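Local coordinates for receptor-type tyrosine-protein phosphatase C (PDB 5FN8) that probably dephosphorylates phosphotyrosine on signalling proteins during T-cell activation, here represented by two membrane-proximal fibronectin type III domains of its extracellular region, at residues E134-G138 / G139-K143; P28-K31 / H32-Y35. All coordinates share one frame; numbering follows the deposited sequence.

Overall arrangement
Interaction 2 (28-35) comes first along the chain, in the first fibronectin type III domain, and interaction 1 (134-143) follows in the second. Their centres lie 61 Å apart, on opposite sides of the chain's centre, and about 43 Å separates the nearest atoms, so neither touches the other. Both are local: interaction 1 is the closed end of the hairpin of strands 130-137 and 140-147, at the outer edge of a four-stranded sheet, whereas interaction 2 is the loop leading into strand 33-41, whose residues 33-35 pair with a strand of the second subunit, so this sheet spans two chains. Together they sample two separate beta domains of an extracellular region that carries no phosphatase activity itself.

Interaction 1: E134-G138 / G139-K143; sequences EVKSG and GSLVK
Ser137 and Ser140 close a tight beta hairpin, with Gly138 and Gly139 as the middle residues of a type I' turn. Gly139, like Gly138, has positive phi (79°), a conformation that glycine adopts readily; its O lies 4.1 Å from Lys136 CD.

Ser140 then forms two backbone bonds with Ser137. Ser137 N reaches Ser140 O at 3.0 Å in the carbonyl plane, whereas the return bond meets Ser137 O from 56° above its plane. Ser140 O is also approached by Lys136 CA at 3.2 Å, a CA-H...O contact.

Leu141 is the non-hydrogen-bonded partner of Lys136. A chi1 of -165°, which turns CG away from the backbone N, brings CD1 against the Glu134 side chain, which crosses it at about a right angle; Glu134 OE2 is 3.8 Å from Leu141 CD1. The other carboxylate oxygen, OE1, is hydrogen-bonded to Tyr168 OH and makes a long salt bridge with Lys136 NZ.

Val142 interrupts the regular register. Its N donates to Val135 O at 2.7 Å, and its CG2 meets Ser137 CB at 4.1 Å.

Lys143 donates to the same oxygen through a weak bond of 3.3 Å from its N to Val135 O. Two residues thus face one, a classic beta bulge. Val135 N donates in turn to Lys143 O at 2.8 Å, and the two side chains run side by side in the same direction, and both touch Val154 of strand 151-154. Strand 130-137 lies between 140-147 and 162-170 and is bonded on both sides, Glu134 pairing with Leu166 and Lys136 with Glu164.

The chemistry is therefore divided: backbone bonds define turn and bulge, with Val135 O taken by two N-H groups, one of them weakly, while the side chains add apolar contact on both faces.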
# COMPACT_ATOMS: atom_id res chain seq x y z
N GLU B 134 3.45 18.92 18.10
CA GLU B 134 3.72 20.29 18.50
C GLU B 134 2.48 20.86 19.14
O GLU B 134 1.37 20.69 18.63
CB GLU B 134 4.05 21.16 17.31
CG GLU B 134 5.43 20.91 16.78
CD GLU B 134 5.85 22.03 15.85
OE1 GLU B 134 5.02 22.55 15.06
OE2 GLU B 134 7.04 22.38 15.93
N VAL B 135 2.67 21.53 20.25
CA VAL B 135 1.58 22.16 20.97
C VAL B 135 1.83 23.67 20.92
O VAL B 135 2.91 24.13 21.28
CB VAL B 135 1.41 21.62 22.41
CG1 VAL B 135 0.21 22.30 23.11
CG2 VAL B 135 1.27 20.09 22.41
N LYS B 136 0.84 24.42 20.41
CA LYS B 136 0.96 25.86 20.27
C LYS B 136 -0.16 26.62 20.98
O LYS B 136 -1.25 26.10 21.15
CB LYS B 136 1.03 26.26 18.78
CG LYS B 136 2.31 25.81 18.09
CD LYS B 136 2.38 26.29 16.66
CE LYS B 136 3.66 25.84 16.01
NZ LYS B 136 3.63 26.09 14.55
N SER B 137 0.12 27.86 21.39
CA SER B 137 -0.84 28.77 21.99
C SER B 137 -0.46 30.16 21.49
O SER B 137 0.70 30.55 21.64
CB SER B 137 -0.79 28.71 23.51
OG SER B 137 -1.90 29.41 24.03
N GLY B 138 -1.39 30.83 20.80
CA GLY B 138 -1.16 32.15 20.18
C GLY B 138 -0.03 32.15 19.15
O GLY B 138 0.73 33.13 19.05
N GLY B 139 0.13 31.02 18.47
CA GLY B 139 1.18 30.80 17.49
C GLY B 139 2.56 30.48 18.04
O GLY B 139 3.48 30.23 17.27
N SER B 140 2.74 30.52 19.37
CA SER B 140 4.01 30.20 20.02
C SER B 140 4.10 28.71 20.40
O SER B 140 3.11 28.13 20.87
CB SER B 140 4.20 31.06 21.27
OG SER B 140 4.20 32.43 20.93
N LEU B 141 5.28 28.09 20.17
CA LEU B 141 5.53 26.70 20.53
C LEU B 141 5.58 26.55 22.04
O LEU B 141 6.36 27.20 22.72
CB LEU B 141 6.81 26.14 19.86
CG LEU B 141 6.98 24.61 19.88
CD1 LEU B 141 5.87 23.91 19.17
CD2 LEU B 141 8.29 24.22 19.27
N VAL B 142 4.68 25.73 22.58
CA VAL B 142 4.57 25.50 24.01
C VAL B 142 5.23 24.17 24.42
O VAL B 142 5.95 24.13 25.41
CB VAL B 142 3.08 25.70 24.45
CG1 VAL B 142 2.69 24.83 25.64
CG2 VAL B 142 2.82 27.16 24.76
N LYS B 143 5.02 23.09 23.65
CA LYS B 143 5.54 21.75 23.91
C LYS B 143 5.75 21.03 22.62
O LYS B 143 5.08 21.32 21.64
CB LYS B 143 4.54 20.92 24.76
CG LYS B 143 4.21 21.49 26.15
CD LYS B 143 3.04 20.78 26.76
CE LYS B 143 2.66 21.23 28.16
NZ LYS B 143 3.68 20.89 29.20

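Interaction 2: P28-K31 / H32-Y35; sequences PASK and HHGY
Pro28 packs against His33 and Tyr35 as the chain bends through 28-31 into the following strand. The van der Waals contact is made by the proline ring: Pro28 CG lies 3.6 Å from His33 CD2, and the two side chains slide past each other in opposite directions. Tyr35 arrives from the opposite direction to Pro28 and brings its hydroxyl to the same ring, with Tyr35 OH 3.7 Å from Pro28 CG.

Two oxygens approach the imidazole without a hydrogen bond to it. Ser30 OG sits at the edge of the His33 ring, in its plane, 3.6 Å from NE2; chi1 of 54° tucks this hydroxyl between the serine's backbone N and carbonyl carbon. Lys31 O comes obliquely to the ring, 3.4 Å from His33 CD2. The contact thus rests on van der Waals packing and shape, with no hydrogen bond between the two segments.

Within the first fibronectin type III domain, residues 28-31 lie in the loop between strand 21-24 and strand 33-41, and the Tyr35 ring also meets that of Trp25, with the two ring planes at about 50°. His33 N also donates to OD1 of Asp53 of the second subunit. Residues 33-35 pair antiparallel with a strand of that subunit, so the sheet continues across the interface.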
# COMPACT_ATOMS: atom_id res chain seq x y z
N PRO B 28 5.72 -35.97 11.24
CA PRO B 28 6.77 -36.99 11.40
C PRO B 28 6.65 -37.80 12.69
O PRO B 28 6.69 -37.24 13.79
CB PRO B 28 8.09 -36.20 11.37
CG PRO B 28 7.70 -34.76 11.56
CD PRO B 28 6.21 -34.63 11.64
N ALA B 29 6.51 -39.13 12.55
CA ALA B 29 6.42 -40.06 13.69
C ALA B 29 7.74 -40.11 14.46
O ALA B 29 7.73 -40.08 15.69
CB ALA B 29 6.05 -41.45 13.19
N SER B 30 8.86 -40.12 13.72
CA SER B 30 10.26 -40.23 14.13
C SER B 30 10.75 -39.62 15.47
O SER B 30 10.97 -40.38 16.43
CB SER B 30 11.19 -39.85 12.98
OG SER B 30 10.86 -38.57 12.46
N LYS B 31 11.00 -38.28 15.52
CA LYS B 31 11.56 -37.62 16.72
C LYS B 31 10.80 -36.33 17.08
O LYS B 31 9.63 -36.18 16.70
CB LYS B 31 13.07 -37.31 16.52
CG LYS B 31 13.96 -38.49 16.07
CD LYS B 31 14.74 -39.14 17.21
CE LYS B 31 14.68 -40.64 17.11
NZ LYS B 31 15.14 -41.28 18.37
N HIS B 32 11.46 -35.42 17.84
CA HIS B 32 10.99 -34.10 18.24
C HIS B 32 11.57 -33.09 17.24
O HIS B 32 12.77 -33.14 16.95
CB HIS B 32 11.47 -33.75 19.65
CG HIS B 32 10.55 -34.16 20.76
ND1 HIS B 32 10.48 -35.47 21.20
CD2 HIS B 32 9.77 -33.39 21.56
CE1 HIS B 32 9.61 -35.47 22.20
NE2 HIS B 32 9.15 -34.25 22.45
N HIS B 33 10.73 -32.16 16.72
CA HIS B 33 11.21 -31.18 15.73
C HIS B 33 10.84 -29.75 16.03
O HIS B 33 9.79 -29.47 16.59
CB HIS B 33 10.73 -31.56 14.32
CG HIS B 33 10.94 -33.00 13.97
ND1 HIS B 33 12.12 -33.45 13.41
CD2 HIS B 33 10.10 -34.05 14.15
CE1 HIS B 33 11.97 -34.76 13.26
NE2 HIS B 33 10.77 -35.16 13.68
N GLY B 34 11.73 -28.86 15.61
CA GLY B 34 11.57 -27.41 15.67
C GLY B 34 11.20 -26.93 14.28
O GLY B 34 11.46 -27.64 13.30
N TYR B 35 10.52 -25.77 14.17
CA TYR B 35 10.09 -25.27 12.85
C TYR B 35 10.28 -23.79 12.61
O TYR B 35 10.15 -22.99 13.53
CB TYR B 35 8.63 -25.65 12.52
CG TYR B 35 8.32 -27.13 12.55
CD1 TYR B 35 8.44 -27.91 11.40
CD2 TYR B 35 7.87 -27.75 13.71
CE1 TYR B 35 8.15 -29.28 11.42
CE2 TYR B 35 7.57 -29.11 13.74
CZ TYR B 35 7.70 -29.87 12.59
OH TYR B 35 7.42 -31.23 12.62